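PDB 3C8U: fructokinase from Silicibacter sp., which probably transfers the gamma-phosphate of ATP to fructose, as a P-loop kinase of a sugar transport system. Local coordinates for residues S33-L38 with E130-L135; E54-D59 with R125-E130. One frame throughout, in Å; residues are numbered along the deposited sequence. Where two conformers were deposited one is given.

Interaction 1: S33-L38 with E130-L135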
ATOM      1  N   SER A  33       9.780   0.428  -2.683  1.00 26.11           N
ATOM      2  CA  SER A  33       9.587   1.891  -2.823  1.00 25.53           C
ATOM      3  C   SER A  33       9.760   2.634  -1.493  1.00 24.70           C
ATOM      4  O   SER A  33       9.895   3.856  -1.458  1.00 27.28           O
ATOM      5  CB  SER A  33       8.231   2.233  -3.425  1.00 28.34           C
ATOM      6  OG  SER A  33       7.173   1.857  -2.559  1.00 24.73           O
ATOM      7  N   GLY A  34       9.734   1.876  -0.411  1.00 21.52           N
ATOM      8  CA  GLY A  34       9.812   2.454   0.951  1.00 24.01           C
ATOM      9  C   GLY A  34       8.603   3.322   1.293  1.00 25.62           C
ATOM     10  O   GLY A  34       8.697   4.359   1.948  1.00 25.58           O
ATOM     11  N   LYS A  35       7.448   2.893   0.826  1.00 22.88           N
ATOM     12  CA  LYS A  35       6.238   3.707   0.976  0.50 20.79           C
ATOM     13  C   LYS A  35       5.874   3.965   2.449  1.00 20.02           C
ATOM     14  O   LYS A  35       5.363   5.020   2.791  1.00 18.09           O
ATOM     15  CB  LYS A  35       5.062   3.121   0.175  0.50 21.62           C
ATOM     16  CG  LYS A  35       4.556   1.784   0.642  0.50 21.94           C
ATOM     17  CD  LYS A  35       3.651   1.134  -0.414  0.50 22.47           C
ATOM     18  CE  LYS A  35       3.808  -0.371  -0.415  0.50 28.74           C
ATOM     19  NZ  LYS A  35       5.044  -0.813  -1.177  0.50 21.27           N
ATOM     20  N   SER A  36       6.176   3.025   3.330  1.00 18.96           N
ATOM     21  CA  SER A  36       5.831   3.225   4.744  1.00 18.40           C
ATOM     22  C   SER A  36       6.601   4.383   5.391  1.00 19.23           C
ATOM     23  O   SER A  36       6.168   4.956   6.400  1.00 18.44           O
ATOM     24  CB  SER A  36       5.993   1.925   5.539  1.00 20.89           C
ATOM     25  OG  SER A  36       5.125   0.922   5.027  1.00 20.70           O
ATOM     26  N   THR A  37       7.740   4.732   4.795  1.00 16.52           N
ATOM     27  CA  THR A  37       8.570   5.835   5.316  1.00 19.27           C
ATOM     28  C   THR A  37       8.044   7.218   4.909  1.00 19.65           C
ATOM     29  O   THR A  37       8.456   8.248   5.463  1.00 19.08           O
ATOM     30  CB  THR A  37      10.047   5.740   4.865  1.00 20.37           C
ATOM     31  OG1 THR A  37      10.127   5.936   3.453  1.00 22.00           O
ATOM     32  CG2 THR A  37      10.653   4.412   5.242  1.00 17.32           C
ATOM     33  N   LEU A  38       7.105   7.208   3.977  1.00 18.60           N
ATOM     34  CA  LEU A  38       6.364   8.419   3.546  1.00 19.71           C
ATOM     35  C   LEU A  38       4.956   8.497   4.184  1.00 21.59           C
ATOM     36  O   LEU A  38       4.534   9.535   4.698  1.00 18.95           O
ATOM     37  CB  LEU A  38       6.278   8.479   2.014  1.00 20.54           C
ATOM     38  CG  LEU A  38       5.546   9.688   1.442  1.00 20.23           C
ATOM     39  CD1 LEU A  38       6.285  10.991   1.821  1.00 25.80           C
ATOM     40  CD2 LEU A  38       5.369   9.569  -0.058  1.00 23.67           C
ATOM     41  N   GLU A 130      -2.112   2.215   2.176  1.00 20.18           N
ATOM     42  CA  GLU A 130      -0.856   2.066   1.480  1.00 18.93           C
ATOM     43  C   GLU A 130      -0.710   0.665   0.921  1.00 17.14           C
ATOM     44  O   GLU A 130      -1.003  -0.325   1.565  1.00 21.34           O
ATOM     45  CB  GLU A 130       0.353   2.500   2.344  1.00 21.09           C
ATOM     46  CG  GLU A 130       0.773   1.532   3.389  1.00 23.30           C
ATOM     47  CD  GLU A 130       2.061   1.902   4.089  1.00 24.01           C
ATOM     48  OE1 GLU A 130       2.636   2.964   3.791  1.00 23.77           O
ATOM     49  OE2 GLU A 130       2.468   1.137   4.989  1.00 26.56           O
ATOM     50  N   GLY A 131      -0.294   0.619  -0.334  1.00 19.72           N
ATOM     51  CA  GLY A 131      -0.043  -0.674  -1.025  1.00 17.36           C
ATOM     52  C   GLY A 131       0.572  -0.539  -2.397  1.00 17.40           C
ATOM     53  O   GLY A 131       0.774   0.542  -2.901  1.00 18.63           O
ATOM     54  N   ASN A 132       0.800  -1.668  -3.037  1.00 17.17           N
ATOM     55  CA  ASN A 132       1.409  -1.676  -4.359  1.00 19.13           C
ATOM     56  C   ASN A 132       0.404  -1.522  -5.499  1.00 17.90           C
ATOM     57  O   ASN A 132       0.772  -1.133  -6.593  1.00 20.99           O
ATOM     58  CB  ASN A 132       2.241  -2.953  -4.527  1.00 19.51           C
ATOM     59  CG  ASN A 132       3.389  -3.019  -3.537  1.00 21.19           C
ATOM     60  OD1 ASN A 132       4.039  -1.996  -3.257  1.00 31.55           O
ATOM     61  ND2 ASN A 132       3.643  -4.187  -3.005  1.00 26.30           N
ATOM     62  N   TYR A 133      -0.859  -1.874  -5.232  1.00 18.49           N
ATOM     63  CA  TYR A 133      -1.880  -2.007  -6.291  1.00 19.23           C
ATOM     64  C   TYR A 133      -3.083  -1.092  -6.145  1.00 18.05           C
ATOM     65  O   TYR A 133      -4.200  -1.501  -6.449  1.00 19.16           O
ATOM     66  CB  TYR A 133      -2.353  -3.472  -6.398  1.00 17.08           C
ATOM     67  CG  TYR A 133      -1.183  -4.419  -6.561  1.00 20.82           C
ATOM     68  CD1 TYR A 133      -0.362  -4.346  -7.684  1.00 25.31           C
ATOM     69  CD2 TYR A 133      -0.873  -5.353  -5.588  1.00 18.05           C
ATOM     70  CE1 TYR A 133       0.731  -5.189  -7.826  1.00 21.81           C
ATOM     71  CE2 TYR A 133       0.218  -6.196  -5.727  1.00 19.11           C
ATOM     72  CZ  TYR A 133       1.012  -6.110  -6.844  1.00 22.52           C
ATOM     73  OH  TYR A 133       2.102  -6.954  -6.976  1.00 23.25           O
ATOM     74  N   LEU A 134      -2.832   0.156  -5.726  1.00 17.38           N
ATOM     75  CA  LEU A 134      -3.908   1.110  -5.442  1.00 18.68           C
ATOM     76  C   LEU A 134      -4.283   2.000  -6.610  1.00 18.64           C
ATOM     77  O   LEU A 134      -5.307   2.689  -6.569  1.00 20.05           O
ATOM     78  CB  LEU A 134      -3.589   1.946  -4.205  1.00 19.38           C
ATOM     79  CG  LEU A 134      -3.302   1.132  -2.914  1.00 19.92           C
ATOM     80  CD1 LEU A 134      -3.280   2.115  -1.721  1.00 18.21           C
ATOM     81  CD2 LEU A 134      -4.283  -0.053  -2.661  1.00 15.24           C
ATOM     82  N   LEU A 135      -3.448   1.937  -7.644  1.00 19.15           N
ATOM     83  CA  LEU A 135      -3.587   2.729  -8.879  1.00 20.16           C
ATOM     84  C   LEU A 135      -3.284   1.827 -10.074  1.00 21.54           C
ATOM     85  O   LEU A 135      -2.538   2.152 -10.991  1.00 19.62           O
ATOM     86  CB  LEU A 135      -2.659   3.952  -8.858  1.00 17.14           C
ATOM     87  CG  LEU A 135      -3.095   5.060  -7.875  1.00 22.32           C
ATOM     88  CD1 LEU A 135      -2.130   6.242  -7.859  1.00 21.14           C
ATOM     89  CD2 LEU A 135      -4.532   5.547  -8.126  1.00 19.22           C
TER
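K35 and E130, the latter one residue before the end of strand 126-131, make the nearest backbone approach of the two segments, 7.3 Å from CA to CA, so side chains bridge the gap. In the conformer given here, one of two modelled for K35, CG lies between the backbone N and carbonyl carbon (chi1 66°), and the chain then bends at chi3 and chi4 to pass over G131, with K35 CE 3.8 Å from G131 C. In this conformer K35 NZ donates to N132 OD1 at 2.6 Å, arriving 26° out of the amide's carbonyl plane. The sequence around G34, K35 and S36 fits a Walker A P-loop, in which the lysine and the following hydroxyl would be expected to serve nucleotide phosphates and magnesium. S36 OG donates to E130 OE2 over 2.7 Å, coming from above the carboxylate plane rather than within it. The other oxygen, E130 OE1, accepts from S39 OG, so helix 36-48 grips both carboxylate oxygens. An alanine in place of E130 would probably leave the hydroxyls of S36 and S39 without this shared acceptor and S36 OG freer to turn. E130 OE1 stays 6.7 Å from K35 NZ, too far for a salt bridge.

Interaction 2: E54-D59 with R125-E130; sequences EVVPMD and RVAIIE
V56 and I129 pack side by side, pointing the same way, with I129 CD1 3.6 Å from V56 CB. With I129 bent at both torsions (chi1 -51°, chi2 -52°), its delta methyl folds across to the valine instead of reaching straight out. V56 CG2 also meets A127 CB at 4.1 Å, extending the apolar patch on this face. On the other face V55 CG2 lies beside I128, while V55 CG1, anti to its own backbone N (chi1 180°), presses against the carboxylate carbon E130 CD at 3.5 Å. The P57 ring borders the same carboxylate, its CG 4.0 Å from E130 OE2, so apolar groups line one side of the acid, whose oxygens are held by S36 and S39 of helix 36-48. Between the faces runs a parallel register, E54 with A127 through P57 with E130. V56 is gripped at both backbone polar atoms: its N donates to I128 O at 2.7 Å, and its O accepts from E130 N at 3.0 Å. The N of selenomethionine M58, next along the chain, bonds to E130 O at 2.9 Å. The pair forms one side of the five-stranded parallel sheet, with 53-57 outermost. Helix 36-48 covers V55 and I128 through A43, whereas F88, L91 and L95 of helix 85-97 cover V56 and I129.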
ATOM      1  N   GLU A  54      -4.268   7.898  10.168  1.00 20.43           N
ATOM      2  CA  GLU A  54      -3.510   6.665  10.390  0.50 21.78           C
ATOM      3  C   GLU A  54      -3.273   5.900   9.098  1.00 18.03           C
ATOM      4  O   GLU A  54      -4.032   6.022   8.148  1.00 20.17           O
ATOM      5  CB  GLU A  54      -4.230   5.799  11.415  0.50 22.47           C
ATOM      6  CG  GLU A  54      -4.137   6.380  12.812  0.50 31.79           C
ATOM      7  CD  GLU A  54      -4.959   5.646  13.839  0.50 36.86           C
ATOM      8  OE1 GLU A  54      -4.580   4.521  14.214  0.50 46.28           O
ATOM      9  OE2 GLU A  54      -5.971   6.215  14.295  0.50 42.76           O
ATOM     10  N   VAL A  55      -2.224   5.099   9.117  1.00 17.82           N
ATOM     11  CA  VAL A  55      -1.818   4.315   7.953  1.00 18.75           C
ATOM     12  C   VAL A  55      -2.393   2.904   8.052  1.00 19.56           C
ATOM     13  O   VAL A  55      -2.208   2.218   9.049  1.00 19.09           O
ATOM     14  CB  VAL A  55      -0.278   4.277   7.782  1.00 18.44           C
ATOM     15  CG1 VAL A  55       0.082   3.434   6.545  1.00 20.03           C
ATOM     16  CG2 VAL A  55       0.304   5.722   7.669  1.00 18.13           C
ATOM     17  N   VAL A  56      -3.084   2.500   6.992  1.00 19.83           N
ATOM     18  CA  VAL A  56      -3.700   1.169   6.890  1.00 18.67           C
ATOM     19  C   VAL A  56      -3.009   0.405   5.744  1.00 19.28           C
ATOM     20  O   VAL A  56      -3.222   0.686   4.562  1.00 18.74           O
ATOM     21  CB  VAL A  56      -5.220   1.262   6.656  1.00 17.02           C
ATOM     22  CG1 VAL A  56      -5.835  -0.187   6.394  1.00 17.65           C
ATOM     23  CG2 VAL A  56      -5.921   2.006   7.824  1.00 21.20           C
ATOM     24  N   PRO A  57      -2.121  -0.537   6.072  1.00 20.24           N
ATOM     25  CA  PRO A  57      -1.521  -1.270   4.953  1.00 20.91           C
ATOM     26  C   PRO A  57      -2.406  -2.342   4.341  1.00 20.72           C
ATOM     27  O   PRO A  57      -3.220  -2.975   5.031  1.00 19.61           O
ATOM     28  CB  PRO A  57      -0.315  -1.947   5.603  1.00 21.09           C
ATOM     29  CG  PRO A  57      -0.141  -1.285   6.880  1.00 21.63           C
ATOM     30  CD  PRO A  57      -1.446  -0.854   7.331  1.00 18.41           C
HETATM   31  N   MSE A  58      -2.202  -2.559   3.049  1.00 21.78           N
HETATM   32  CA  MSE A  58      -2.900  -3.632   2.309  1.00 22.64           C
HETATM   33  C   MSE A  58      -2.283  -5.017   2.498  1.00 22.94           C
HETATM   34  O   MSE A  58      -2.898  -5.995   2.182  1.00 20.92           O
HETATM   35  CB  MSE A  58      -3.094  -3.292   0.817  1.00 24.66           C
HETATM   36  CG  MSE A  58      -1.982  -3.489  -0.117  1.00 29.24           C
HETATM   37 SE   MSE A  58      -2.569  -3.647  -2.056  0.75 31.02          SE
HETATM   38  CE  MSE A  58      -3.190  -5.405  -2.030  1.00 40.63           C
ATOM     39  N   ASP A  59      -1.107  -5.080   3.098  1.00 21.24           N
ATOM     40  CA  ASP A  59      -0.330  -6.329   3.145  1.00 21.23           C
ATOM     41  C   ASP A  59      -1.039  -7.450   3.904  1.00 21.03           C
ATOM     42  O   ASP A  59      -0.791  -8.644   3.683  1.00 21.93           O
ATOM     43  CB  ASP A  59       1.066  -6.105   3.774  1.00 22.07           C
ATOM     44  CG  ASP A  59       2.118  -5.733   2.749  1.00 35.21           C
ATOM     45  OD1 ASP A  59       1.874  -5.872   1.521  1.00 44.22           O
ATOM     46  OD2 ASP A  59       3.217  -5.321   3.177  1.00 49.96           O
ATOM     47  N   ARG A 125     -10.055  10.180  11.266  1.00 20.31           N
ATOM     48  CA  ARG A 125     -10.816  10.960  10.284  0.50 22.16           C
ATOM     49  C   ARG A 125     -10.345  10.673   8.868  1.00 21.84           C
ATOM     50  O   ARG A 125     -11.081  10.790   7.920  1.00 18.28           O
ATOM     51  CB  ARG A 125     -10.675  12.467  10.579  0.50 23.34           C
ATOM     52  CG  ARG A 125     -11.428  12.905  11.826  0.50 29.13           C
ATOM     53  CD  ARG A 125     -11.984  14.313  11.694  0.50 35.62           C
ATOM     54  NE  ARG A 125     -12.392  14.621  10.330  0.50 36.42           N
ATOM     55  CZ  ARG A 125     -12.315  15.839   9.812  0.50 40.31           C
ATOM     56  NH1 ARG A 125     -11.846  16.829  10.561  0.50 38.43           N
ATOM     57  NH2 ARG A 125     -12.691  16.062   8.555  0.50 39.75           N
ATOM     58  N   VAL A 126      -9.086  10.277   8.761  1.00 18.84           N
ATOM     59  CA  VAL A 126      -8.479   9.961   7.470  1.00 17.67           C
ATOM     60  C   VAL A 126      -7.654   8.693   7.578  1.00 16.65           C
ATOM     61  O   VAL A 126      -6.791   8.586   8.432  1.00 16.11           O
ATOM     62  CB  VAL A 126      -7.562  11.099   7.002  1.00 19.21           C
ATOM     63  CG1 VAL A 126      -6.835  10.731   5.677  1.00 19.64           C
ATOM     64  CG2 VAL A 126      -8.389  12.404   6.872  1.00 25.59           C
ATOM     65  N   ALA A 127      -7.958   7.744   6.703  1.00 17.30           N
ATOM     66  CA  ALA A 127      -7.166   6.528   6.556  1.00 18.36           C
ATOM     67  C   ALA A 127      -6.322   6.663   5.303  1.00 17.17           C
ATOM     68  O   ALA A 127      -6.829   6.903   4.194  1.00 18.15           O
ATOM     69  CB  ALA A 127      -8.060   5.272   6.471  1.00 17.60           C
ATOM     70  N   ILE A 128      -5.020   6.552   5.522  1.00 15.84           N
ATOM     71  CA  ILE A 128      -4.051   6.531   4.450  1.00 15.97           C
ATOM     72  C   ILE A 128      -3.807   5.060   4.191  1.00 18.42           C
ATOM     73  O   ILE A 128      -3.207   4.369   5.008  1.00 17.21           O
ATOM     74  CB  ILE A 128      -2.734   7.212   4.786  1.00 17.23           C
ATOM     75  CG1 ILE A 128      -2.966   8.686   5.125  1.00 24.22           C
ATOM     76  CG2 ILE A 128      -1.720   7.024   3.624  1.00 18.72           C
ATOM     77  CD1 ILE A 128      -1.752   9.312   5.668  1.00 21.25           C
ATOM     78  N   ILE A 129      -4.324   4.613   3.054  1.00 19.09           N
ATOM     79  CA  ILE A 129      -4.265   3.206   2.655  1.00 19.75           C
ATOM     80  C   ILE A 129      -3.023   3.105   1.794  1.00 21.31           C
ATOM     81  O   ILE A 129      -2.871   3.855   0.843  1.00 20.85           O
ATOM     82  CB  ILE A 129      -5.495   2.779   1.820  1.00 19.28           C
ATOM     83  CG1 ILE A 129      -6.818   3.151   2.497  1.00 24.96           C
ATOM     84  CG2 ILE A 129      -5.431   1.255   1.451  1.00 16.25           C
ATOM     85  CD1 ILE A 129      -6.937   2.705   3.886  1.00 24.96           C
ATOM     86  N   GLU A 130      -2.112   2.215   2.176  1.00 20.18           N
ATOM     87  CA  GLU A 130      -0.856   2.066   1.480  1.00 18.93           C
ATOM     88  C   GLU A 130      -0.710   0.665   0.921  1.00 17.14           C
ATOM     89  O   GLU A 130      -1.003  -0.325   1.565  1.00 21.34           O
ATOM     90  CB  GLU A 130       0.353   2.500   2.344  1.00 21.09           C
ATOM     91  CG  GLU A 130       0.773   1.532   3.389  1.00 23.30           C
ATOM     92  CD  GLU A 130       2.061   1.902   4.089  1.00 24.01           C
ATOM     93  OE1 GLU A 130       2.636   2.964   3.791  1.00 23.77           O
ATOM     94  OE2 GLU A 130       2.468   1.137   4.989  1.00 26.56           O
TER

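How the interactions relate
E130 belongs to both contacts: its backbone N and O pair with V56 and M58 of segment 54-59 in interaction 2, while its carboxylate reaches the start of helix 36-48 in interaction 1. Strand 126-131 therefore carries both, and their centres lie about 10 Å apart. Interaction 2 is buried sheet core, built from regular backbone bonds and aliphatic packing. Interaction 1 is smaller and only partly buried, and polar side chains from the C-terminal end of that strand, the loop after it and the Walker A region do its work, where a P-loop kinase would be expected to hold its nucleotide. The two also pack directly against each other, G131 CA lying 3.5 Å from M58 CG and L134 CD2 4.0 Å from M58 SE.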